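Local structure of Vlm2 (Streptomyces tsusimaensis, 6ECB) at residues 122-125 with 130-133; 116-121 with 235-240; 40-45 with 95-100; 110-115 with 225-230. The protein serves valinomycin biosynthesis as a nonribosomal peptide synthetase, whose thioesterase domain, the part described here, probably acts on depsipeptide chains delivered as phosphopantetheine thioesters. All blocks are in the same frame, centred on the assembly; numbering follows the deposited sequence.

Contact 1 (122-125 with 130-133)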
loop_
_atom_site.group_PDB
_atom_site.type_symbol
_atom_site.label_atom_id
_atom_site.label_comp_id
_atom_site.label_asym_id
_atom_site.label_seq_id
_atom_site.Cartn_x
_atom_site.Cartn_y
_atom_site.Cartn_z
ATOM N N THR A 122 8.804 5.472 -11.854
ATOM C CA THR A 122 9.134 5.986 -13.177
ATOM C C THR A 122 9.309 7.493 -13.130
ATOM O O THR A 122 10.210 8.040 -13.781
ATOM C CB THR A 122 8.098 5.614 -14.256
ATOM O OG1 THR A 122 6.922 6.404 -14.114
ATOM C CG2 THR A 122 7.732 4.172 -14.209
ATOM N N MET A 123 8.487 8.178 -12.328
ATOM C CA MET A 123 8.613 9.625 -12.209
ATOM C C MET A 123 9.931 10.026 -11.542
ATOM O O MET A 123 10.564 10.999 -11.961
ATOM C CB MET A 123 7.430 10.196 -11.423
ATOM C CG MET A 123 7.305 11.696 -11.433
ATOM S SD MET A 123 5.646 12.207 -10.872
ATOM C CE MET A 123 4.599 11.546 -12.146
ATOM N N LEU A 124 10.351 9.304 -10.502
ATOM C CA LEU A 124 11.641 9.603 -9.887
ATOM C C LEU A 124 12.771 9.427 -10.896
ATOM O O LEU A 124 13.666 10.262 -10.979
ATOM C CB LEU A 124 11.855 8.713 -8.663
ATOM C CG LEU A 124 10.920 9.020 -7.491
ATOM C CD1 LEU A 124 11.102 7.964 -6.415
ATOM C CD2 LEU A 124 11.151 10.408 -6.911
ATOM N N LEU A 125 12.744 8.337 -11.669
ATOM C CA LEU A 125 13.811 8.137 -12.646
ATOM C C LEU A 125 13.864 9.287 -13.645
ATOM O O LEU A 125 14.943 9.762 -14.015
ATOM C CB LEU A 125 13.600 6.822 -13.381
ATOM C CG LEU A 125 13.738 5.559 -12.544
ATOM C CD1 LEU A 125 13.281 4.369 -13.375
ATOM C CD2 LEU A 125 15.138 5.351 -12.109
ATOM N N ARG A 130 17.201 7.577 -8.618
ATOM C CA ARG A 130 17.113 6.154 -8.931
ATOM C C ARG A 130 16.925 5.307 -7.680
ATOM O O ARG A 130 17.899 5.047 -6.945
ATOM C CB ARG A 130 18.364 5.709 -9.683
ATOM C CG ARG A 130 18.289 4.265 -10.182
ATOM C CD ARG A 130 19.596 3.837 -10.832
ATOM N NE ARG A 130 19.510 2.462 -11.333
ATOM C CZ ARG A 130 19.015 2.114 -12.523
ATOM N NH1 ARG A 130 18.583 3.023 -13.399
ATOM N NH2 ARG A 130 18.976 0.829 -12.852
ATOM N N PRO A 131 15.710 4.841 -7.407
ATOM C CA PRO A 131 15.514 3.913 -6.286
ATOM C C PRO A 131 16.276 2.616 -6.532
ATOM O O PRO A 131 16.626 2.264 -7.665
ATOM C CB PRO A 131 13.998 3.673 -6.278
ATOM C CG PRO A 131 13.410 4.837 -7.055
ATOM C CD PRO A 131 14.458 5.105 -8.127
ATOM N N LYS A 132 16.495 1.889 -5.437
ATOM C CA LYS A 132 17.158 0.595 -5.495
ATOM C C LYS A 132 16.346 -0.441 -6.259
ATOM O O LYS A 132 16.925 -1.317 -6.906
ATOM C CB LYS A 132 17.416 0.116 -4.071
ATOM C CG LYS A 132 18.247 -1.143 -3.970
ATOM C CD LYS A 132 18.620 -1.375 -2.517
ATOM C CE LYS A 132 19.261 -2.715 -2.329
ATOM N NZ LYS A 132 20.542 -2.732 -2.999
ATOM N N GLY A 133 15.025 -0.359 -6.201
ATOM C CA GLY A 133 14.168 -1.361 -6.812
ATOM C C GLY A 133 12.726 -1.044 -6.499
ATOM O O GLY A 133 12.416 -0.127 -5.724
#
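Leu125, near the end of helix 112-126, and Arg130, at the start of the irregular run that leads to strand 134-137, bring their CA atoms to 5.4 Å, the nearest approach of the two backbones. The contact is made by two leucines on one side and by Arg130 and Pro131 on the other, with no hydrogen bond between the segments. Leu125 works through a single methyl: CD2 lies 3.8 Å from CA of Arg130 and equally far from its CG, while the ring carbon CD of Pro131 is 4.0 Å from the same CD2. That methyl is therefore set against the base of the arginine and the near corner of the proline ring. Arg130 takes part with its aliphatic root rather than its charge. With CG turned anti to the backbone N (chi1 -174°) and the chain extended as far as NE, its guanidinium comes beside Ile235, and NH1 forms a salt bridge with Asp234. One residue earlier on the helix, Leu124 points toward the loop, and its CD1 meets CG of Pro131 at 3.9 Å, the two side chains meeting at a slant. Both Leu124 and Pro131 also rest on Ile107 of strand 105-110, so this end of the contact is buried, whereas the arginine end is exposed. Backbone bonds of Lys132 with Val105 and of Gly133 with Ile107 then draw the returning chain alongside that strand. This is the turn of a beta-alpha-beta crossover, strand 105-110, helix 112-126, strand 134-137, in the central sheet of the alpha/beta hydrolase fold.

Contact 2 (116-121 with 235-240)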
loop_
_atom_site.group_PDB
_atom_site.type_symbol
_atom_site.label_atom_id
_atom_site.label_comp_id
_atom_site.label_asym_id
_atom_site.label_seq_id
_atom_site.Cartn_x
_atom_site.Cartn_y
_atom_site.Cartn_z
ATOM N N ILE A 116 0.644 2.629 -7.971
ATOM C CA ILE A 116 1.170 3.947 -7.675
ATOM C C ILE A 116 2.688 3.888 -7.553
ATOM O O ILE A 116 3.404 4.746 -8.077
ATOM C CB ILE A 116 0.527 4.514 -6.394
ATOM C CG1 ILE A 116 -0.958 4.771 -6.641
ATOM C CG2 ILE A 116 1.223 5.823 -6.016
ATOM C CD1 ILE A 116 -1.722 5.139 -5.373
ATOM N N ALA A 117 3.194 2.869 -6.860
ATOM C CA ALA A 117 4.635 2.719 -6.670
ATOM C C ALA A 117 5.365 2.559 -7.997
ATOM O O ALA A 117 6.446 3.132 -8.193
ATOM C CB ALA A 117 4.897 1.519 -5.767
ATOM N N PHE A 118 4.800 1.778 -8.921
ATOM C CA PHE A 118 5.431 1.642 -10.238
ATOM C C PHE A 118 5.557 2.998 -10.919
ATOM O O PHE A 118 6.637 3.394 -11.390
ATOM C CB PHE A 118 4.620 0.674 -11.120
ATOM C CG PHE A 118 5.205 0.518 -12.511
ATOM C CD1 PHE A 118 4.901 1.417 -13.521
ATOM C CD2 PHE A 118 6.117 -0.500 -12.779
ATOM C CE1 PHE A 118 5.485 1.286 -14.786
ATOM C CE2 PHE A 118 6.700 -0.625 -14.030
ATOM C CZ PHE A 118 6.397 0.261 -15.022
ATOM N N TYR A 119 4.457 3.753 -10.954
ATOM C CA TYR A 119 4.474 5.031 -11.645
ATOM C C TYR A 119 5.307 6.070 -10.889
ATOM O O TYR A 119 5.981 6.898 -11.520
ATOM C CB TYR A 119 3.050 5.524 -11.841
ATOM C CG TYR A 119 2.399 5.042 -13.117
ATOM C CD1 TYR A 119 1.725 3.838 -13.168
ATOM C CD2 TYR A 119 2.401 5.835 -14.247
ATOM C CE1 TYR A 119 1.122 3.406 -14.319
ATOM C CE2 TYR A 119 1.780 5.415 -15.406
ATOM C CZ TYR A 119 1.156 4.190 -15.434
ATOM O OH TYR A 119 0.524 3.772 -16.601
ATOM N N LEU A 120 5.282 6.013 -9.554
ATOM C CA LEU A 120 6.138 6.851 -8.710
ATOM C C LEU A 120 7.606 6.631 -9.057
ATOM O O LEU A 120 8.376 7.584 -9.285
ATOM C CB LEU A 120 5.869 6.476 -7.234
ATOM C CG LEU A 120 6.320 7.305 -6.080
ATOM C CD1 LEU A 120 5.627 6.718 -4.851
ATOM C CD2 LEU A 120 7.807 7.257 -6.017
ATOM N N ALA A 121 8.005 5.369 -9.121
ATOM C CA ALA A 121 9.378 5.048 -9.498
ATOM C C ALA A 121 9.720 5.591 -10.880
ATOM O O ALA A 121 10.822 6.121 -11.084
ATOM C CB ALA A 121 9.595 3.542 -9.431
ATOM N N ILE A 235 14.669 -0.200 -13.119
ATOM C CA ILE A 235 15.266 -0.720 -11.892
ATOM C C ILE A 235 14.675 -2.104 -11.641
ATOM O O ILE A 235 13.640 -2.449 -12.213
ATOM C CB ILE A 235 14.992 0.203 -10.682
ATOM C CG1 ILE A 235 13.487 0.318 -10.404
ATOM C CG2 ILE A 235 15.610 1.584 -10.929
ATOM C CD1 ILE A 235 13.185 1.247 -9.199
ATOM N N PRO A 236 15.308 -2.919 -10.800
ATOM C CA PRO A 236 14.804 -4.288 -10.610
ATOM C C PRO A 236 13.465 -4.279 -9.904
ATOM O O PRO A 236 13.216 -3.462 -9.016
ATOM C CB PRO A 236 15.872 -4.955 -9.737
ATOM C CG PRO A 236 17.033 -4.044 -9.743
ATOM C CD PRO A 236 16.593 -2.704 -10.123
ATOM N N ILE A 237 12.619 -5.229 -10.285
ATOM C CA ILE A 237 11.307 -5.411 -9.683
ATOM C C ILE A 237 11.304 -6.733 -8.927
ATOM O O ILE A 237 11.776 -7.754 -9.448
ATOM C CB ILE A 237 10.209 -5.393 -10.749
ATOM C CG1 ILE A 237 10.281 -4.110 -11.543
ATOM C CG2 ILE A 237 8.858 -5.572 -10.103
ATOM C CD1 ILE A 237 9.271 -4.039 -12.638
ATOM N N HIS A 238 10.784 -6.714 -7.693
ATOM C CA HIS A 238 10.548 -7.921 -6.909
ATOM C C HIS A 238 9.057 -8.011 -6.670
ATOM O O HIS A 238 8.482 -7.084 -6.100
ATOM C CB HIS A 238 11.232 -7.895 -5.551
ATOM C CG HIS A 238 12.649 -8.362 -5.583
ATOM N ND1 HIS A 238 13.663 -7.538 -5.997
ATOM C CD2 HIS A 238 13.222 -9.560 -5.289
ATOM C CE1 HIS A 238 14.810 -8.190 -5.939
ATOM N NE2 HIS A 238 14.571 -9.426 -5.517
ATOM N N VAL A 239 8.444 -9.109 -7.096
ATOM C CA VAL A 239 7.010 -9.334 -6.969
ATOM C C VAL A 239 6.814 -10.430 -5.928
ATOM O O VAL A 239 7.293 -11.554 -6.110
ATOM C CB VAL A 239 6.398 -9.767 -8.314
ATOM C CG1 VAL A 239 4.889 -9.997 -8.200
ATOM C CG2 VAL A 239 6.709 -8.755 -9.420
ATOM N N PHE A 240 6.120 -10.121 -4.849
ATOM C CA PHE A 240 5.816 -11.080 -3.794
ATOM C C PHE A 240 4.340 -11.413 -3.943
ATOM O O PHE A 240 3.494 -10.526 -3.799
ATOM C CB PHE A 240 6.125 -10.491 -2.408
ATOM C CG PHE A 240 7.587 -10.205 -2.201
ATOM C CD1 PHE A 240 8.144 -9.003 -2.645
ATOM C CD2 PHE A 240 8.413 -11.145 -1.617
ATOM C CE1 PHE A 240 9.490 -8.764 -2.500
ATOM C CE2 PHE A 240 9.774 -10.907 -1.466
ATOM C CZ PHE A 240 10.308 -9.699 -1.911
#
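Phe118 and Ala121, one turn apart on helix 112-126, meet Ile237 and Ile235 in the helix-on-sheet packing of an alpha/beta hydrolase fold. The contact is wholly apolar and light, burying 87 Å² in all, and each helix residue receives the end methyl of one isoleucine. At Phe118 the methyl CD1 of Ile237 comes to the rim of the ring, near its plane, at 4.5 Å from CE2. The ring reaches the strand because CG is anti to the backbone N (chi1 179°), which swings it out from the helix. At Ala121 the CB points toward the loop that leads into the strand and is 4.3 Å from CD1 of Ile235; the fully extended end of Ile235, with chi2 at 180°, bridges backbones that remain 8.6 Å apart between CA atoms. Around this first shell, Phe118 also touches Leu134 of the neighbouring strand and Leu233 and Tyr259 in loops. Another side of the helix belongs to helix 86-97: Leu120 packs on Cys93 and Ser94, and Tyr119 sets its ring edge-to-face with that of Phe86. Ile237 is placed by the sheet, since strand 237-241 runs between strands 134-137 and 264-268, with backbone bonds of His238 with Leu134 and Ile136 and of Ile237 with Glu263 and Thr265; Ile235 lies in the loop just before it. The methyl that meets Ala121 has a second neighbour on the sheet side, Ile235 CD1 lying 3.6 Å from the carbonyl carbon C of Gly133.

Contact 3 (40-45 with 95-100)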
loop_
_atom_site.group_PDB
_atom_site.type_symbol
_atom_site.label_atom_id
_atom_site.label_comp_id
_atom_site.label_asym_id
_atom_site.label_seq_id
_atom_site.Cartn_x
_atom_site.Cartn_y
_atom_site.Cartn_z
ATOM N N GLY A 40 16.378 1.262 2.657
ATOM C CA GLY A 40 15.088 1.832 2.993
ATOM C C GLY A 40 13.984 1.335 2.107
ATOM O O GLY A 40 14.205 0.712 1.069
ATOM N N ILE A 41 12.743 1.611 2.531
ATOM C CA ILE A 41 11.573 1.404 1.688
ATOM C C ILE A 41 10.628 2.571 1.903
ATOM O O ILE A 41 10.375 2.973 3.054
ATOM C CB ILE A 41 10.768 0.111 1.981
ATOM C CG1 ILE A 41 11.645 -1.123 2.033
ATOM C CG2 ILE A 41 9.658 -0.031 0.923
ATOM C CD1 ILE A 41 10.864 -2.348 2.636
ATOM N N VAL A 42 10.089 3.083 0.800
ATOM C CA VAL A 42 8.974 4.026 0.812
ATOM C C VAL A 42 7.786 3.307 0.198
ATOM O O VAL A 42 7.806 2.952 -0.994
ATOM C CB VAL A 42 9.271 5.308 0.021
ATOM C CG1 VAL A 42 8.053 6.209 0.065
ATOM C CG2 VAL A 42 10.505 6.027 0.577
ATOM N N PHE A 43 6.744 3.120 1.003
ATOM C CA PHE A 43 5.505 2.507 0.551
ATOM C C PHE A 43 4.494 3.545 0.084
ATOM O O PHE A 43 4.209 4.504 0.792
ATOM C CB PHE A 43 4.879 1.688 1.675
ATOM C CG PHE A 43 5.605 0.395 1.979
ATOM C CD1 PHE A 43 5.527 -0.663 1.099
ATOM C CD2 PHE A 43 6.336 0.246 3.141
ATOM C CE1 PHE A 43 6.177 -1.859 1.376
ATOM C CE2 PHE A 43 6.973 -0.949 3.426
ATOM C CZ PHE A 43 6.873 -1.996 2.548
ATOM N N ALA A 44 3.911 3.302 -1.063
ATOM C CA ALA A 44 2.805 4.065 -1.607
ATOM C C ALA A 44 1.492 3.475 -1.111
ATOM O O ALA A 44 1.359 2.249 -1.009
ATOM C CB ALA A 44 2.833 4.057 -3.134
ATOM N N PRO A 45 0.497 4.305 -0.810
ATOM C CA PRO A 45 -0.714 3.797 -0.166
ATOM C C PRO A 45 -1.680 3.156 -1.151
ATOM O O PRO A 45 -1.802 3.593 -2.301
ATOM C CB PRO A 45 -1.333 5.065 0.452
ATOM C CG PRO A 45 -0.942 6.151 -0.491
ATOM C CD PRO A 45 0.477 5.779 -0.936
ATOM N N ASP A 95 6.591 13.476 -5.305
ATOM C CA ASP A 95 7.132 14.639 -4.644
ATOM C C ASP A 95 7.483 14.339 -3.201
ATOM O O ASP A 95 8.501 14.809 -2.707
ATOM C CB ASP A 95 6.131 15.783 -4.695
ATOM C CG ASP A 95 6.021 16.409 -6.081
ATOM O OD1 ASP A 95 6.839 16.118 -6.981
ATOM O OD2 ASP A 95 5.098 17.217 -6.254
ATOM N N SER A 96 6.629 13.593 -2.499
ATOM C CA SER A 96 6.909 13.255 -1.107
ATOM C C SER A 96 8.055 12.240 -1.003
ATOM O O SER A 96 8.936 12.371 -0.139
ATOM C CB SER A 96 5.619 12.717 -0.464
ATOM O OG SER A 96 5.802 12.320 0.881
ATOM N N ALA A 97 8.045 11.218 -1.841
ATOM C CA ALA A 97 9.077 10.188 -1.759
ATOM C C ALA A 97 10.444 10.752 -2.140
ATOM O O ALA A 97 11.472 10.282 -1.645
ATOM C CB ALA A 97 8.733 9.017 -2.672
ATOM N N ALA A 98 10.470 11.748 -3.017
ATOM C CA ALA A 98 11.734 12.291 -3.501
ATOM C C ALA A 98 12.612 12.826 -2.381
ATOM O O ALA A 98 13.830 12.852 -2.529
ATOM C CB ALA A 98 11.465 13.393 -4.527
ATOM N N GLY A 99 12.036 13.193 -1.243
ATOM C CA GLY A 99 12.842 13.649 -0.129
ATOM C C GLY A 99 13.813 12.618 0.418
ATOM O O GLY A 99 14.847 12.995 0.978
ATOM N N VAL A 100 13.516 11.321 0.258
ATOM C CA VAL A 100 14.363 10.284 0.837
ATOM C C VAL A 100 14.807 9.257 -0.200
ATOM O O VAL A 100 15.686 8.445 0.085
ATOM C CB VAL A 100 13.663 9.570 2.016
ATOM C CG1 VAL A 100 13.368 10.573 3.140
ATOM C CG2 VAL A 100 12.397 8.851 1.563
#
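Strand 40-44 turns Val42 to Ala97 and Val100, and directs the neighbouring ring of Phe43 to the other side of the sheet. One face of that ring carries CG2 of Ile41, 3.7 Å above the plane and over its centre, and the ring of Tyr54 stacks with it as well. Val42 does all the work for the strand, each of its methyls having its own partner. CG1, anti to the backbone N (chi1 179°), meets CB of Ala97 of helix 86-97 at 4.0 Å. CG2 goes to Val100 and reaches its CG2 at 3.5 Å, close for two methyl groups; in Val100 this branch lies between the backbone N and the carbonyl carbon. A backbone bond from Val100 N to Ala97 O, 3.0 Å long, keeps Val100 close to Ala97. Val70 of strand 67-71 touches Val42 too, and Leu120 of helix 112-126 touches Ala97. No polar group crosses between the segments, so helix 86-97 and the chain that follows it meet the sheet by the fit of methyl groups, with Val42 and Ala97 buried and Val100 nearer the surface, while the strand is held in line by its backbone bonds, among them Val42 with Tyr106.

Contact 4 (110-115 with 225-230)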
loop_
_atom_site.group_PDB
_atom_site.type_symbol
_atom_site.label_atom_id
_atom_site.label_comp_id
_atom_site.label_asym_id
_atom_site.label_seq_id
_atom_site.Cartn_x
_atom_site.Cartn_y
_atom_site.Cartn_z
ATOM N N HIS A 110 1.279 -2.285 -2.012
ATOM C CA HIS A 110 0.302 -3.358 -2.044
ATOM C C HIS A 110 -0.958 -2.855 -2.734
ATOM O O HIS A 110 -1.354 -1.707 -2.546
ATOM C CB HIS A 110 -0.023 -3.786 -0.607
ATOM C CG HIS A 110 -1.022 -4.894 -0.478
ATOM N ND1 HIS A 110 -2.338 -4.657 -0.135
ATOM C CD2 HIS A 110 -0.895 -6.239 -0.576
ATOM C CE1 HIS A 110 -2.985 -5.808 -0.044
ATOM N NE2 HIS A 110 -2.132 -6.785 -0.292
ATOM N N SER A 111 -1.604 -3.731 -3.489
ATOM C CA SER A 111 -2.867 -3.422 -4.161
ATOM C C SER A 111 -2.661 -2.182 -5.034
ATOM O O SER A 111 -1.648 -2.089 -5.754
ATOM C CB SER A 111 -3.945 -3.314 -3.078
ATOM O OG SER A 111 -5.222 -3.260 -3.667
ATOM N N LEU A 112 -3.576 -1.205 -5.021
ATOM C CA LEU A 112 -3.371 0.009 -5.815
ATOM C C LEU A 112 -2.058 0.702 -5.476
ATOM O O LEU A 112 -1.483 1.397 -6.328
ATOM C CB LEU A 112 -4.548 0.973 -5.590
ATOM C CG LEU A 112 -4.455 2.319 -6.312
ATOM C CD1 LEU A 112 -4.542 2.187 -7.812
ATOM C CD2 LEU A 112 -5.594 3.227 -5.774
ATOM N N GLY A 113 -1.570 0.535 -4.239
ATOM C CA GLY A 113 -0.278 1.080 -3.884
ATOM C C GLY A 113 0.837 0.540 -4.758
ATOM O O GLY A 113 1.828 1.236 -4.992
ATOM N N GLY A 114 0.687 -0.686 -5.263
ATOM C CA GLY A 114 1.690 -1.217 -6.194
ATOM C C GLY A 114 1.716 -0.478 -7.517
ATOM O O GLY A 114 2.788 -0.168 -8.055
ATOM N N HIS A 115 0.535 -0.172 -8.068
ATOM C CA HIS A 115 0.513 0.599 -9.301
ATOM C C HIS A 115 1.037 1.998 -9.085
ATOM O O HIS A 115 1.755 2.531 -9.930
ATOM C CB HIS A 115 -0.896 0.661 -9.862
ATOM C CG HIS A 115 -1.453 -0.681 -10.108
ATOM N ND1 HIS A 115 -2.064 -1.407 -9.121
ATOM C CD2 HIS A 115 -1.411 -1.476 -11.202
ATOM C CE1 HIS A 115 -2.414 -2.585 -9.605
ATOM N NE2 HIS A 115 -2.021 -2.652 -10.863
ATOM N N ASP A 225 -7.548 0.699 -16.912
ATOM C CA ASP A 225 -6.727 1.066 -18.058
ATOM C C ASP A 225 -5.784 2.217 -17.743
ATOM O O ASP A 225 -4.717 2.313 -18.352
ATOM C CB ASP A 225 -7.610 1.428 -19.256
ATOM C CG ASP A 225 -8.516 0.283 -19.684
ATOM O OD1 ASP A 225 -8.099 -0.890 -19.572
ATOM O OD2 ASP A 225 -9.651 0.555 -20.133
ATOM N N VAL A 226 -6.152 3.086 -16.802
ATOM C CA VAL A 226 -5.299 4.199 -16.392
ATOM C C VAL A 226 -4.147 3.731 -15.504
ATOM O O VAL A 226 -3.029 4.266 -15.585
ATOM C CB VAL A 226 -6.161 5.253 -15.674
ATOM C CG1 VAL A 226 -5.294 6.292 -15.039
ATOM C CG2 VAL A 226 -7.160 5.897 -16.661
ATOM N N VAL A 227 -4.392 2.765 -14.610
ATOM C CA VAL A 227 -3.358 2.362 -13.660
ATOM C C VAL A 227 -2.431 1.295 -14.241
ATOM O O VAL A 227 -1.367 1.040 -13.670
ATOM C CB VAL A 227 -3.935 1.867 -12.314
ATOM C CG1 VAL A 227 -4.977 2.871 -11.769
ATOM C CG2 VAL A 227 -4.536 0.491 -12.415
ATOM N N LEU A 228 -2.785 0.692 -15.369
ATOM C CA LEU A 228 -1.900 -0.283 -16.001
ATOM C C LEU A 228 -0.558 0.360 -16.352
ATOM O O LEU A 228 -0.528 1.458 -16.923
ATOM C CB LEU A 228 -2.564 -0.831 -17.270
ATOM C CG LEU A 228 -1.782 -1.953 -17.969
ATOM C CD1 LEU A 228 -1.921 -3.251 -17.183
ATOM C CD2 LEU A 228 -2.259 -2.132 -19.409
ATOM N N PRO A 229 0.567 -0.273 -16.019
ATOM C CA PRO A 229 1.854 0.239 -16.487
ATOM C C PRO A 229 1.873 0.367 -18.005
ATOM O O PRO A 229 1.235 -0.402 -18.721
ATOM C CB PRO A 229 2.846 -0.815 -15.984
ATOM C CG PRO A 229 2.207 -1.371 -14.761
ATOM C CD PRO A 229 0.731 -1.377 -15.059
ATOM N N GLN A 230 2.614 1.354 -18.484
ATOM C CA GLN A 230 2.673 1.641 -19.917
ATOM C C GLN A 230 4.083 1.911 -20.423
ATOM O O GLN A 230 4.234 2.373 -21.560
ATOM C CB GLN A 230 1.807 2.853 -20.270
ATOM C CG GLN A 230 0.316 2.624 -20.202
ATOM C CD GLN A 230 -0.178 1.582 -21.197
ATOM O OE1 GLN A 230 0.577 1.105 -22.050
ATOM N NE2 GLN A 230 -1.449 1.223 -21.087
#
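NE2 of His115, whose ring lies across Val227, makes weak hydrogen bonds with two carbonyl oxygens, those of Pro140 and Pro141. The other ring nitrogen turns back to its own segment: ND1 gives a weak, bent bond to Ser111 O, 3.5 Å long with 134° at the hydrogen. Every one of these partners is a carbonyl oxygen, and no bond at either nitrogen is strong. With CG of His115 anti to its carbonyl carbon (chi1 -58°), the ring is laid against Val227. Val227, the last helical residue before the chain turns away, places its methyl CG2 over one face of the ring as a CH-pi contact, 4.1 Å from the ring centroid and offset toward the rim. Its carbonyl oxygen O approaches CD2 of His115 at 3.5 Å, and CD of Pro229 stands at the ring edge, near the plane. The second methyl of Val227, CG1, meets CD1 of Leu112 at 4.0 Å, the two side chains crossing at about a right angle. With an alanine here in place of His115, Val227 CG2 would probably lose the surface it rests on and a gap would open between the two segments. Just before Leu112 the chain turns sharply: Ser111 has a phi of +56°, and a side chain on Gly113 would run into His110 O. Strand 105-110, this strained turn and helix 112-126 fit the nucleophile elbow of alpha/beta hydrolases, with Ser111 the probable nucleophile of a triad with His273 and Asp138.

Overall arrangement
Contacts 1, 2 and 4 follow helix 112-126 from its far end to its start, where the probable nucleophile Ser111 lies in contact 4; the centres of contacts 1 and 4 are about 16 Å apart, and their nearest atoms about 7 Å. Contact 2 joins them: its centre is about 8 Å from that of contact 1 and about 10 Å from that of contact 4, and Tyr119 OH lies 2.6 Å from Leu228 O, a probable hydrogen bond. Contact 3 joins strand 40-44 to helix 86-97 and meets helix 112-126, with Ile116 CG2 3.7 Å from Ala44 CB. It also reaches the elbow, Ala44 CB being 3.5 Å from Gly113 O. Contacts 2 and 3 share the central sheet.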